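PDB 3SCY: hypothetical bacterial 6-phosphogluconolactonase from Bacteroides fragilis, which probably hydrolyses 6-phosphogluconolactone to 6-phosphogluconate, as expected of a seven-bladed beta-propeller lactonase, although its activity is only putative. Local coordinates for residues A[62-67]-A[78-83]; A[90-95]-A[130-135]; A[249-254]-A[285-290]; A[270-275]-A[333-338]; A[157-162]-A[170-175]. One frame throughout, in Å; residues are numbered along the deposited sequence. Where two conformers were deposited one is given.

Interaction 1 of 5, residues A[62-67]-A[78-83]; sequences KFVYSV and SAFAFD
Val64 and Phe80 face each other as a hydrogen-bonded antiparallel pair, with Val64 N reaching Phe80 O at 2.9 Å and Phe80 N reaching Val64 O at 2.8 Å. Ser66 and Ser78 repeat the pattern two residues further along the beta hairpin. The face carrying Val64, Ser66, Ser78, Phe80 and Phe82 is the tightly packed one. Val64 turns CG1 anti to its backbone N (chi1 168°), which leaves CG2 as the branch that meets Phe82 CB at 3.7 Å. The Phe80 ring offers its edge instead: CD1 lies 3.4 Å from Val64 O, which sits in the ring plane. On the other face the non-hydrogen-bonded pairs Tyr65-Ala79 and Phe63-Ala81 are thinner. Tyr65 CE1 rests 3.5 Å from Ala79 CB, whereas the partly exposed Phe63 ring turns its edge, at CD1, to Phe80 O, with Ala81 CA also near. Toward solvent the pairing ends at exposed Lys62, whose O takes Phe82 N at 2.8 Å, a straight bond of 174° at the donor hydrogen. These are the two middle strands of a four-stranded propeller blade, between strands 55-57 and 88-96; Val64 and Phe82 pack against Leu17 of strand 13-20, while Tyr65 OH bonds Gly131 O.

Interaction 2 of 5, residues A[90-95]-A[130-135]; sequences HLLNTQ and DGALLP
Asn93 and Leu133 are joined by two hydrogen bonds that use the whole side-chain amide of Asn93. Its OD1 accepts from Leu133 N at 3.0 Å, while its ND2 donates to Leu133 O at 2.8 Å. The second bond lies in the amide plane and meets a lone pair of the carbonyl, so the two together fix the rotation of the amide. CG of Asn93 stands between the backbone N and the carbonyl carbon (chi1 75°), a position that directs the amide at the loop. Gln95 supplies a third bond, NE2 to Leu133 O at 3.1 Å; this donor stands 44° out of the carbonyl plane, and Leu133 O is thus gripped by two side-chain amides. Among the apolar and van der Waals contacts, the bend of Gln95 at chi2 (-76°) lays its CG 3.7 Å from Leu133 CB and its amide beside the Pro135 ring. Leu92 CB meets Ala132 CB at 4.1 Å, and its CD1 lies over the backbone of Asp130 to Ala132. Within the loop, Asp130 OD1 accepts from Ala132 N, an Asx turn. Leu92 and Asn93 both face Ala79, a classic beta bulge in outer strand 88-96. Side-chain amides here bond to the backbone of a loop between strands of the next four-stranded sheet, a junction between successive blades of the beta-propeller.

Interaction 3 of 5, residues A[249-254]-A[285-290]; sequences QTVAAD and AIFKVD
Phe287 reaches across to Val251 and to the backbone that follows it. Its CB leaves strand 283-289 toward segment 249-254, with CG anti to the carbonyl carbon (chi1 -58°), and the ring carries the contact at its far end. CD2 is the first ring atom to come near, 4.1 Å from Val251 CG2. CE2 then makes the closest approach, 3.5 Å to the same methyl, with Val251 CB behind it at 4.0 Å. The methyl approaches obliquely, and the two side chains come from opposite directions. The outermost atom, CZ, lies 3.6 Å from Ala252 O, which sits in the ring plane at the edge. Ala253 CA also lies near that plane, 4.0 Å from CZ. The two strands belong to different four-stranded sheets, 244-252 being the outermost of one and 283-289 an inner strand of the next, so this is blade-to-blade packing in the seven-bladed propeller. No hydrogen bond crosses between the segments; Ala252 O and Ala253 O are bonded instead by Lys298 NZ and Asn277 ND2. Past the ring, Ala285 CB lies 3.7 Å from Ala253 O, and the two alanine methyls are 4.5 Å apart.

Interaction 4 of 5, residues A[270-275]-A[333-338]; sequences GKYLYA and FERDQA
Arg335 and the tyrosines Tyr272 and Tyr274 bring together two blades of the seven-bladed propeller: strand 272-277 belongs to one four-stranded sheet and strand 329-335 to the next. The hydrogen bonds from Arg335 across the contact are side-on, with two guanidinium nitrogens sharing a single oxygen. NE of Arg335 donates to Tyr274 OH at 2.8 Å and NH2 to the same OH at 3.1 Å; the oxygen is within 8° of the guanidinium plane in both cases. That plane stands almost perpendicular to the phenol ring, at 87°. The bend of Arg335 at chi3 (66°) turns this edge to the tyrosine. Tyr274 OH has another hydrogen-bond partner in Gly340 O, so three bonds meet at the oxygen; the nearby positive charge would probably polarise the hydroxyl and strengthen it as a donor to Gly340 O. Further polar contacts hold the other end of the guanidinium: NH1 bonds Gly317 O and, weakly, Gln337 OE1. The van der Waals contacts belong to Tyr272, which crosses Arg335 with NH2 3.5 Å from its CD2. The edge of the same ring meets the loop beyond the strand, where Gln337 O lies 3.7 Å from CE2. In that loop Asp336 OD1 accepts from Ala338 N, forming an Asx turn. At the tip of the ring, Tyr272 OH lies 3.1 Å from Ala338 O.

Interaction 5 of 5, residues A[157-162]-A[170-175]; sequences LHCVRI and LADDLG
Leu157 lies across Asp173 and touches it through one branch while the other goes elsewhere. Its chi1 (-87°) together with chi2 (-78°) sends CD2 to within 3.7 Å of Asp173 CG and CD1 to within 3.7 Å of Ala171 CB. Val160 adds CG1 on the same face, 4.0 Å from that alanine methyl. Asp173 has CG anti to the backbone N, and its carboxylate is taken up by other partners, OD2 by Thr176 OG1 and His180 NE2 and OD1 by His156 N. These side chains sit on a beta hairpin, the first two strands of a four-stranded blade, with 157-162 the edge strand nearest the propeller axis. On the opposite face, Cys159 turns SG anti to its backbone N (chi1 -168°), leaving CB nearest to Asp172 OD2 at 3.5 Å. Cys159 N is buried without a hydrogen-bond partner. Arg161 and Leu170 pair through two backbone bonds; the Arg161 side chain, bent at both chi2 and chi3, leads its end away from the partner strand, where NH1 bonds Leu216 O. His158 N meets Asp172 O at 2.9 Å. His158 and Leu174 run side by side, the ring's CD2 4.0 Å from Leu174 CD1. NE2 of His158 is hydrogen-bonded to an unidentified bound molecule, probably from the crystallisation liquor, and its ring meets that of Tyr117 at about 75°.

How the interactions relate
From the N terminus, interaction 1 closes the short hairpin loop between strands 63-68 and 76-83. Interaction 2 opens afterwards and closes a longer excursion, joining the outer strand of that same blade to a loop of the next sheet; the two touch through Tyr65 OH and Gly131 O, their centres 8 Å apart. Interaction 5 then closes another hairpin in the following blade. Interactions 3 and 4 cross, since their segments alternate along the chain, and they meet on the neighbouring strands 272-277 and 283-289, linking three consecutive sheets. Interactions 1 and 3 lie on opposite sides of the chain's centre, about 34 Å apart between centres.

Interaction 1 of 5, residues A[62-67]-A[78-83]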
# COMPACT_ATOMS: atom_id res chain seq x y z
N LYS A 62 -18.23 1.95 -1.33
CA LYS A 62 -19.12 1.90 -2.48
C LYS A 62 -18.38 1.89 -3.81
O LYS A 62 -18.98 1.62 -4.85
CB LYS A 62 -20.12 3.07 -2.45
CG LYS A 62 -21.04 3.08 -1.22
CD LYS A 62 -22.19 2.09 -1.29
CE LYS A 62 -23.05 2.12 -0.04
NZ LYS A 62 -23.73 3.43 0.16
N PHE A 63 -17.08 2.24 -3.79
CA PHE A 63 -16.25 2.30 -4.99
C PHE A 63 -14.92 1.68 -4.75
O PHE A 63 -14.46 1.57 -3.61
CB PHE A 63 -16.05 3.76 -5.46
CG PHE A 63 -17.34 4.47 -5.74
CD1 PHE A 63 -18.03 4.26 -6.94
CD2 PHE A 63 -17.94 5.26 -4.78
CE1 PHE A 63 -19.27 4.87 -7.18
CE2 PHE A 63 -19.18 5.87 -5.01
CZ PHE A 63 -19.85 5.63 -6.19
N VAL A 64 -14.31 1.19 -5.83
CA VAL A 64 -12.97 0.65 -5.79
C VAL A 64 -12.18 1.31 -6.92
O VAL A 64 -12.71 1.48 -8.03
CB VAL A 64 -12.94 -0.90 -5.88
CG1 VAL A 64 -11.53 -1.45 -6.14
CG2 VAL A 64 -13.51 -1.49 -4.59
N TYR A 65 -10.92 1.66 -6.64
CA TYR A 65 -10.06 2.24 -7.66
C TYR A 65 -8.83 1.41 -7.76
O TYR A 65 -8.26 1.04 -6.74
CB TYR A 65 -9.70 3.70 -7.34
CG TYR A 65 -10.94 4.55 -7.18
CD1 TYR A 65 -11.57 5.13 -8.28
CD2 TYR A 65 -11.54 4.70 -5.93
CE1 TYR A 65 -12.74 5.87 -8.13
CE2 TYR A 65 -12.74 5.40 -5.78
CZ TYR A 65 -13.34 5.99 -6.89
OH TYR A 65 -14.50 6.70 -6.76
N SER A 66 -8.43 1.06 -8.99
CA SER A 66 -7.23 0.26 -9.15
C SER A 66 -6.29 0.88 -10.14
O SER A 66 -6.73 1.56 -11.06
CB SER A 66 -7.59 -1.16 -9.61
OG SER A 66 -7.78 -1.26 -11.02
N VAL A 67 -5.00 0.60 -9.98
CA VAL A 67 -4.07 1.02 -11.01
C VAL A 67 -4.23 -0.01 -12.14
O VAL A 67 -4.85 -1.07 -11.95
CB VAL A 67 -2.60 1.08 -10.53
CG1 VAL A 67 -2.43 2.07 -9.39
CG2 VAL A 67 -2.07 -0.32 -10.16
N SER A 78 -8.51 2.54 -13.00
CA SER A 78 -9.87 2.10 -13.27
C SER A 78 -10.72 2.38 -12.05
O SER A 78 -10.25 2.16 -10.93
CB SER A 78 -9.88 0.60 -13.58
OG SER A 78 -9.10 0.31 -14.72
N ALA A 79 -11.95 2.83 -12.26
CA ALA A 79 -12.91 3.10 -11.21
C ALA A 79 -14.06 2.14 -11.32
O ALA A 79 -14.60 1.96 -12.42
CB ALA A 79 -13.43 4.53 -11.33
N PHE A 80 -14.47 1.55 -10.20
CA PHE A 80 -15.55 0.57 -10.16
C PHE A 80 -16.58 0.87 -9.12
O PHE A 80 -16.22 1.35 -8.03
CB PHE A 80 -14.98 -0.82 -9.78
CG PHE A 80 -13.87 -1.36 -10.64
CD1 PHE A 80 -12.55 -1.00 -10.40
CD2 PHE A 80 -14.14 -2.27 -11.67
CE1 PHE A 80 -11.52 -1.50 -11.18
CE2 PHE A 80 -13.11 -2.76 -12.47
CZ PHE A 80 -11.81 -2.36 -12.22
N ALA A 81 -17.85 0.55 -9.39
CA ALA A 81 -18.85 0.53 -8.34
C ALA A 81 -18.69 -0.81 -7.62
O ALA A 81 -18.51 -1.85 -8.28
CB ALA A 81 -20.25 0.65 -8.91
N PHE A 82 -18.69 -0.79 -6.30
CA PHE A 82 -18.49 -2.01 -5.52
C PHE A 82 -19.68 -2.33 -4.66
O PHE A 82 -20.27 -1.45 -4.03
CB PHE A 82 -17.21 -1.86 -4.64
CG PHE A 82 -16.83 -3.12 -3.89
CD1 PHE A 82 -16.57 -4.31 -4.57
CD2 PHE A 82 -16.66 -3.10 -2.52
CE1 PHE A 82 -16.20 -5.46 -3.88
CE2 PHE A 82 -16.28 -4.25 -1.83
CZ PHE A 82 -16.06 -5.42 -2.52
N ASP A 83 -20.06 -3.61 -4.64
CA ASP A 83 -21.14 -4.10 -3.79
C ASP A 83 -20.47 -5.08 -2.82
O ASP A 83 -20.12 -6.19 -3.21
CB ASP A 83 -22.27 -4.73 -4.62
CG ASP A 83 -23.43 -5.26 -3.80
OD1 ASP A 83 -23.20 -5.74 -2.67
OD2 ASP A 83 -24.57 -5.24 -4.31

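Interaction 2 of 5, residues A[90-95]-A[130-135]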
# COMPACT_ATOMS: atom_id res chain seq x y z
N HIS A 90 -18.20 -3.32 -10.75
CA HIS A 90 -18.76 -2.92 -12.03
C HIS A 90 -18.01 -1.74 -12.52
O HIS A 90 -18.14 -0.66 -11.94
CB HIS A 90 -20.28 -2.61 -11.96
CG HIS A 90 -21.14 -3.84 -11.81
ND1 HIS A 90 -21.34 -4.42 -10.59
CD2 HIS A 90 -21.82 -4.54 -12.75
CE1 HIS A 90 -22.13 -5.46 -10.80
NE2 HIS A 90 -22.45 -5.57 -12.09
N LEU A 91 -17.18 -1.93 -13.54
CA LEU A 91 -16.37 -0.85 -14.09
C LEU A 91 -17.24 0.34 -14.47
O LEU A 91 -18.29 0.20 -15.10
CB LEU A 91 -15.57 -1.35 -15.31
CG LEU A 91 -14.60 -0.36 -15.96
CD1 LEU A 91 -13.40 -0.04 -15.05
CD2 LEU A 91 -14.15 -0.86 -17.32
N LEU A 92 -16.77 1.53 -14.06
CA LEU A 92 -17.42 2.78 -14.40
C LEU A 92 -16.66 3.43 -15.54
O LEU A 92 -17.26 3.80 -16.55
CB LEU A 92 -17.49 3.73 -13.20
CG LEU A 92 -18.22 3.20 -11.94
CD1 LEU A 92 -18.20 4.27 -10.85
CD2 LEU A 92 -19.65 2.81 -12.24
N ASN A 93 -15.33 3.58 -15.37
CA ASN A 93 -14.48 4.14 -16.40
C ASN A 93 -13.01 3.97 -16.05
O ASN A 93 -12.68 3.46 -14.98
CB ASN A 93 -14.81 5.62 -16.70
CG ASN A 93 -14.34 6.63 -15.68
OD1 ASN A 93 -14.12 6.31 -14.51
ND2 ASN A 93 -14.12 7.86 -16.14
N THR A 94 -12.15 4.39 -16.99
CA THR A 94 -10.69 4.32 -16.87
C THR A 94 -10.12 5.66 -17.34
O THR A 94 -10.72 6.30 -18.22
CB THR A 94 -10.17 3.13 -17.72
OG1 THR A 94 -10.94 1.96 -17.45
CG2 THR A 94 -8.69 2.84 -17.49
N GLN A 95 -8.99 6.07 -16.76
CA GLN A 95 -8.32 7.30 -17.18
C GLN A 95 -6.83 7.05 -17.19
O GLN A 95 -6.32 6.38 -16.30
CB GLN A 95 -8.67 8.52 -16.30
CG GLN A 95 -10.15 8.92 -16.26
CD GLN A 95 -10.64 9.64 -17.50
OE1 GLN A 95 -9.93 9.78 -18.51
NE2 GLN A 95 -11.87 10.12 -17.45
N ASP A 130 -20.54 10.84 -9.36
CA ASP A 130 -21.00 9.46 -9.47
C ASP A 130 -19.91 8.45 -9.07
O ASP A 130 -20.11 7.26 -9.23
CB ASP A 130 -21.43 9.19 -10.94
CG ASP A 130 -20.33 9.40 -11.99
OD1 ASP A 130 -19.24 9.93 -11.64
OD2 ASP A 130 -20.59 9.15 -13.18
N GLY A 131 -18.74 8.93 -8.61
CA GLY A 131 -17.64 8.03 -8.23
C GLY A 131 -16.69 7.68 -9.36
O GLY A 131 -15.63 7.09 -9.14
N ALA A 132 -17.05 8.03 -10.60
CA ALA A 132 -16.18 7.77 -11.73
C ALA A 132 -15.02 8.78 -11.75
O ALA A 132 -15.08 9.81 -11.07
CB ALA A 132 -16.98 7.81 -13.03
N LEU A 133 -13.98 8.50 -12.51
CA LEU A 133 -12.82 9.39 -12.55
C LEU A 133 -12.92 10.44 -13.62
O LEU A 133 -13.31 10.15 -14.75
CB LEU A 133 -11.52 8.60 -12.81
CG LEU A 133 -11.10 7.60 -11.78
CD1 LEU A 133 -10.25 6.52 -12.43
CD2 LEU A 133 -10.32 8.25 -10.70
N LEU A 134 -12.50 11.65 -13.29
CA LEU A 134 -12.33 12.66 -14.32
C LEU A 134 -10.93 12.47 -14.90
O LEU A 134 -10.05 11.88 -14.27
CB LEU A 134 -12.49 14.09 -13.76
CG LEU A 134 -13.88 14.69 -13.83
CD1 LEU A 134 -14.79 14.08 -12.80
CD2 LEU A 134 -13.82 16.21 -13.65
N PRO A 135 -10.66 12.98 -16.10
CA PRO A 135 -9.28 12.91 -16.64
C PRO A 135 -8.28 13.56 -15.69
O PRO A 135 -8.67 14.44 -14.92
CB PRO A 135 -9.38 13.70 -17.95
CG PRO A 135 -10.81 13.60 -18.33
CD PRO A 135 -11.56 13.68 -17.03

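Interaction 3 of 5, residues A[249-254]-A[285-290]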
# COMPACT_ATOMS: atom_id res chain seq x y z
N GLN A 249 14.98 6.45 14.46
CA GLN A 249 15.61 5.14 14.45
C GLN A 249 15.63 4.53 13.07
O GLN A 249 14.68 4.72 12.30
CB GLN A 249 14.84 4.21 15.40
CG GLN A 249 15.62 2.98 15.86
CD GLN A 249 14.74 1.99 16.57
OE1 GLN A 249 13.51 2.06 16.51
NE2 GLN A 249 15.34 1.03 17.25
N THR A 250 16.68 3.73 12.79
CA THR A 250 16.79 2.88 11.60
C THR A 250 17.06 1.47 12.11
O THR A 250 17.99 1.28 12.89
CB THR A 250 17.88 3.35 10.61
OG1 THR A 250 17.56 4.63 10.09
CG2 THR A 250 18.07 2.38 9.44
N VAL A 251 16.26 0.48 11.66
CA VAL A 251 16.43 -0.94 12.03
C VAL A 251 16.48 -1.78 10.76
O VAL A 251 15.98 -1.37 9.72
CB VAL A 251 15.36 -1.49 13.01
CG1 VAL A 251 15.40 -0.76 14.35
CG2 VAL A 251 13.95 -1.44 12.41
N ALA A 252 17.09 -2.96 10.84
CA ALA A 252 17.18 -3.85 9.72
C ALA A 252 15.99 -4.78 9.67
O ALA A 252 15.77 -5.56 10.61
CB ALA A 252 18.46 -4.67 9.83
N ALA A 253 15.22 -4.74 8.57
CA ALA A 253 14.13 -5.69 8.36
C ALA A 253 14.73 -6.91 7.69
O ALA A 253 14.42 -8.04 8.04
CB ALA A 253 13.05 -5.07 7.48
N ASP A 254 15.61 -6.66 6.71
CA ASP A 254 16.32 -7.69 5.95
C ASP A 254 17.73 -7.82 6.51
O ASP A 254 18.43 -6.81 6.67
CB ASP A 254 16.35 -7.30 4.45
CG ASP A 254 17.34 -8.04 3.56
OD1 ASP A 254 17.54 -9.26 3.77
OD2 ASP A 254 17.87 -7.41 2.61
N ALA A 285 9.39 -9.74 9.01
CA ALA A 285 10.11 -9.37 10.23
C ALA A 285 9.10 -8.77 11.20
O ALA A 285 8.20 -8.02 10.78
CB ALA A 285 11.21 -8.37 9.91
N ILE A 286 9.23 -9.11 12.48
CA ILE A 286 8.31 -8.68 13.52
C ILE A 286 9.04 -7.85 14.56
O ILE A 286 10.04 -8.30 15.13
CB ILE A 286 7.65 -9.91 14.20
CG1 ILE A 286 7.12 -10.93 13.12
CG2 ILE A 286 6.57 -9.45 15.22
CD1 ILE A 286 6.66 -12.30 13.70
N PHE A 287 8.52 -6.65 14.80
CA PHE A 287 9.09 -5.71 15.76
C PHE A 287 8.11 -5.32 16.82
O PHE A 287 6.92 -5.11 16.53
CB PHE A 287 9.57 -4.43 15.08
CG PHE A 287 10.61 -4.63 14.00
CD1 PHE A 287 10.23 -4.91 12.70
CD2 PHE A 287 11.96 -4.50 14.28
CE1 PHE A 287 11.19 -5.08 11.69
CE2 PHE A 287 12.92 -4.64 13.27
CZ PHE A 287 12.52 -4.91 11.98
N LYS A 288 8.60 -5.18 18.04
CA LYS A 288 7.81 -4.68 19.16
C LYS A 288 7.96 -3.18 19.18
O LYS A 288 9.08 -2.69 19.04
CB LYS A 288 8.31 -5.28 20.50
CG LYS A 288 7.46 -4.88 21.68
CD LYS A 288 7.94 -5.55 23.00
CE LYS A 288 6.76 -5.96 23.85
NZ LYS A 288 5.85 -4.83 24.16
N VAL A 289 6.85 -2.45 19.27
CA VAL A 289 6.86 -1.00 19.29
C VAL A 289 6.85 -0.53 20.73
O VAL A 289 6.01 -0.96 21.52
CB VAL A 289 5.64 -0.44 18.51
CG1 VAL A 289 5.62 1.09 18.56
CG2 VAL A 289 5.64 -0.93 17.06
N ASP A 290 7.76 0.40 21.05
CA ASP A 290 7.73 1.06 22.36
C ASP A 290 6.68 2.15 22.20
O ASP A 290 6.86 3.06 21.38
CB ASP A 290 9.12 1.59 22.73
CG ASP A 290 9.18 2.26 24.10
OD1 ASP A 290 8.62 3.37 24.25
OD2 ASP A 290 9.82 1.70 25.01

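Interaction 4 of 5, residues A[270-275]-A[333-338]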
# COMPACT_ATOMS: atom_id res chain seq x y z
N GLY A 270 -1.28 -1.20 17.84
CA GLY A 270 -0.05 -0.42 17.74
C GLY A 270 1.16 -1.01 18.45
O GLY A 270 2.21 -0.36 18.51
N LYS A 271 1.01 -2.22 18.99
CA LYS A 271 2.08 -2.85 19.77
C LYS A 271 3.17 -3.52 18.92
O LYS A 271 4.30 -3.68 19.41
CB LYS A 271 1.50 -3.87 20.73
CG LYS A 271 0.85 -3.23 21.95
CD LYS A 271 0.55 -4.26 23.03
CE LYS A 271 -0.11 -3.63 24.24
NZ LYS A 271 -0.35 -4.63 25.31
N TYR A 272 2.86 -3.89 17.65
CA TYR A 272 3.84 -4.56 16.81
C TYR A 272 3.83 -4.01 15.44
O TYR A 272 2.80 -3.54 14.97
CB TYR A 272 3.60 -6.09 16.75
CG TYR A 272 3.83 -6.77 18.07
CD1 TYR A 272 5.11 -7.14 18.48
CD2 TYR A 272 2.79 -6.95 18.97
CE1 TYR A 272 5.35 -7.67 19.74
CE2 TYR A 272 3.01 -7.47 20.24
CZ TYR A 272 4.29 -7.85 20.61
OH TYR A 272 4.50 -8.34 21.88
N LEU A 273 5.01 -4.02 14.82
CA LEU A 273 5.23 -3.59 13.45
C LEU A 273 5.74 -4.80 12.66
O LEU A 273 6.61 -5.53 13.13
CB LEU A 273 6.22 -2.42 13.38
CG LEU A 273 6.42 -1.85 11.96
CD1 LEU A 273 6.42 -0.37 11.97
CD2 LEU A 273 7.68 -2.40 11.28
N TYR A 274 5.25 -4.94 11.42
CA TYR A 274 5.64 -6.03 10.55
C TYR A 274 6.16 -5.47 9.24
O TYR A 274 5.59 -4.51 8.71
CB TYR A 274 4.42 -6.95 10.28
CG TYR A 274 3.89 -7.57 11.54
CD1 TYR A 274 2.98 -6.90 12.35
CD2 TYR A 274 4.29 -8.85 11.93
CE1 TYR A 274 2.53 -7.44 13.56
CE2 TYR A 274 3.80 -9.44 13.10
CZ TYR A 274 2.94 -8.72 13.92
OH TYR A 274 2.51 -9.30 15.09
N ALA A 275 7.21 -6.10 8.69
CA ALA A 275 7.77 -5.66 7.43
C ALA A 275 8.17 -6.87 6.62
O ALA A 275 8.77 -7.79 7.17
CB ALA A 275 8.97 -4.74 7.66
N PHE A 333 -1.87 -16.28 8.59
CA PHE A 333 -1.18 -16.45 9.86
C PHE A 333 -1.99 -15.93 11.02
O PHE A 333 -2.58 -14.86 10.94
CB PHE A 333 0.20 -15.75 9.88
CG PHE A 333 1.17 -16.28 8.86
CD1 PHE A 333 1.22 -15.73 7.57
CD2 PHE A 333 2.06 -17.29 9.19
CE1 PHE A 333 2.09 -16.26 6.61
CE2 PHE A 333 2.92 -17.82 8.22
CZ PHE A 333 2.96 -17.28 6.96
N GLU A 334 -2.06 -16.71 12.09
CA GLU A 334 -2.71 -16.24 13.30
C GLU A 334 -1.67 -15.47 14.11
O GLU A 334 -0.52 -15.92 14.20
CB GLU A 334 -3.30 -17.42 14.09
CG GLU A 334 -4.09 -16.95 15.30
CD GLU A 334 -4.90 -17.99 16.05
OE1 GLU A 334 -5.01 -19.14 15.57
OE2 GLU A 334 -5.46 -17.63 17.11
N ARG A 335 -2.05 -14.32 14.67
CA ARG A 335 -1.21 -13.47 15.50
C ARG A 335 -1.41 -13.75 16.96
O ARG A 335 -2.54 -13.80 17.44
CB ARG A 335 -1.55 -11.99 15.31
CG ARG A 335 -1.13 -11.39 14.00
CD ARG A 335 -1.23 -9.87 14.02
NE ARG A 335 -0.31 -9.22 14.95
CZ ARG A 335 -0.65 -8.66 16.11
NH1 ARG A 335 -1.92 -8.59 16.47
NH2 ARG A 335 0.29 -8.16 16.90
N ASP A 336 -0.30 -13.85 17.69
CA ASP A 336 -0.39 -13.91 19.13
C ASP A 336 -0.30 -12.47 19.56
O ASP A 336 0.72 -11.83 19.31
CB ASP A 336 0.72 -14.80 19.72
CG ASP A 336 0.66 -14.94 21.23
OD1 ASP A 336 0.28 -13.95 21.90
OD2 ASP A 336 1.06 -15.99 21.74
N GLN A 337 -1.39 -11.93 20.12
CA GLN A 337 -1.45 -10.49 20.44
C GLN A 337 -0.52 -10.09 21.59
O GLN A 337 -0.11 -8.93 21.65
CB GLN A 337 -2.91 -10.03 20.67
CG GLN A 337 -3.83 -10.50 19.51
CD GLN A 337 -4.76 -9.47 18.91
OE1 GLN A 337 -4.37 -8.38 18.49
NE2 GLN A 337 -6.01 -9.88 18.73
N ALA A 338 -0.07 -11.05 22.40
CA ALA A 338 0.84 -10.79 23.51
C ALA A 338 2.33 -10.88 23.12
O ALA A 338 3.16 -10.31 23.82
CB ALA A 338 0.54 -11.75 24.64

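Interaction 5 of 5, residues A[157-162]-A[170-175]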
# COMPACT_ATOMS: atom_id res chain seq x y z
N LEU A 157 8.49 6.58 -8.19
CA LEU A 157 7.51 6.91 -7.16
C LEU A 157 6.74 5.66 -6.77
O LEU A 157 6.20 4.97 -7.63
CB LEU A 157 6.61 8.05 -7.67
CG LEU A 157 7.14 9.48 -7.40
CD1 LEU A 157 6.90 9.87 -5.95
CD2 LEU A 157 8.64 9.65 -7.78
N HIS A 158 6.75 5.32 -5.47
CA HIS A 158 6.22 4.04 -5.03
C HIS A 158 5.13 4.09 -4.00
O HIS A 158 4.55 3.03 -3.70
CB HIS A 158 7.37 3.18 -4.45
CG HIS A 158 7.30 1.74 -4.86
ND1 HIS A 158 6.12 1.02 -4.76
CD2 HIS A 158 8.27 0.94 -5.34
CE1 HIS A 158 6.40 -0.18 -5.24
NE2 HIS A 158 7.69 -0.28 -5.57
N CYS A 159 4.83 5.28 -3.45
CA CYS A 159 3.82 5.41 -2.43
C CYS A 159 3.36 6.83 -2.38
O CYS A 159 4.16 7.74 -2.62
CB CYS A 159 4.38 4.96 -1.08
SG CYS A 159 3.13 4.74 0.22
N VAL A 160 2.07 7.04 -2.13
CA VAL A 160 1.48 8.34 -1.91
C VAL A 160 0.56 8.21 -0.71
O VAL A 160 -0.31 7.34 -0.68
CB VAL A 160 0.75 8.96 -3.14
CG1 VAL A 160 1.76 9.52 -4.14
CG2 VAL A 160 -0.18 7.95 -3.82
N ARG A 161 0.80 9.02 0.34
CA ARG A 161 0.00 8.98 1.56
C ARG A 161 -0.47 10.33 1.99
O ARG A 161 0.32 11.28 2.01
CB ARG A 161 0.79 8.40 2.75
CG ARG A 161 1.36 6.99 2.58
CD ARG A 161 0.30 5.92 2.21
NE ARG A 161 -0.94 6.01 2.98
CZ ARG A 161 -1.10 5.52 4.21
NH1 ARG A 161 -0.11 4.88 4.81
NH2 ARG A 161 -2.27 5.66 4.84
N ILE A 162 -1.73 10.43 2.41
CA ILE A 162 -2.25 11.65 3.01
C ILE A 162 -1.94 11.54 4.49
O ILE A 162 -2.13 10.46 5.06
CB ILE A 162 -3.74 11.78 2.68
CG1 ILE A 162 -3.88 12.01 1.16
CG2 ILE A 162 -4.38 12.96 3.49
CD1 ILE A 162 -5.28 11.74 0.56
N LEU A 170 2.52 12.86 1.28
CA LEU A 170 3.92 12.44 1.27
C LEU A 170 4.10 11.38 0.21
O LEU A 170 3.31 10.43 0.14
CB LEU A 170 4.36 11.95 2.65
CG LEU A 170 4.20 12.97 3.79
CD1 LEU A 170 4.68 12.38 5.09
CD2 LEU A 170 5.02 14.25 3.54
N ALA A 171 5.09 11.55 -0.66
CA ALA A 171 5.29 10.63 -1.77
C ALA A 171 6.68 10.02 -1.71
O ALA A 171 7.69 10.73 -1.82
CB ALA A 171 5.08 11.38 -3.08
N ASP A 172 6.74 8.68 -1.56
CA ASP A 172 8.03 7.98 -1.43
C ASP A 172 8.67 7.80 -2.77
O ASP A 172 8.04 7.26 -3.70
CB ASP A 172 7.83 6.59 -0.79
CG ASP A 172 7.36 6.59 0.64
OD1 ASP A 172 7.40 7.66 1.28
OD2 ASP A 172 6.97 5.50 1.14
N ASP A 173 9.95 8.18 -2.87
CA ASP A 173 10.69 8.08 -4.11
C ASP A 173 11.87 7.15 -3.94
O ASP A 173 12.94 7.53 -3.43
CB ASP A 173 11.11 9.47 -4.56
CG ASP A 173 11.85 9.57 -5.89
OD1 ASP A 173 12.25 8.51 -6.44
OD2 ASP A 173 12.02 10.70 -6.37
N LEU A 174 11.68 5.93 -4.42
CA LEU A 174 12.68 4.87 -4.33
C LEU A 174 13.95 5.26 -5.08
O LEU A 174 15.06 4.92 -4.64
CB LEU A 174 12.08 3.55 -4.87
CG LEU A 174 13.03 2.31 -4.96
CD1 LEU A 174 12.24 1.02 -4.74
CD2 LEU A 174 13.79 2.25 -6.32
N GLY A 175 13.79 5.98 -6.19
CA GLY A 175 14.93 6.35 -7.01
C GLY A 175 15.84 7.44 -6.48
O GLY A 175 17.01 7.48 -6.85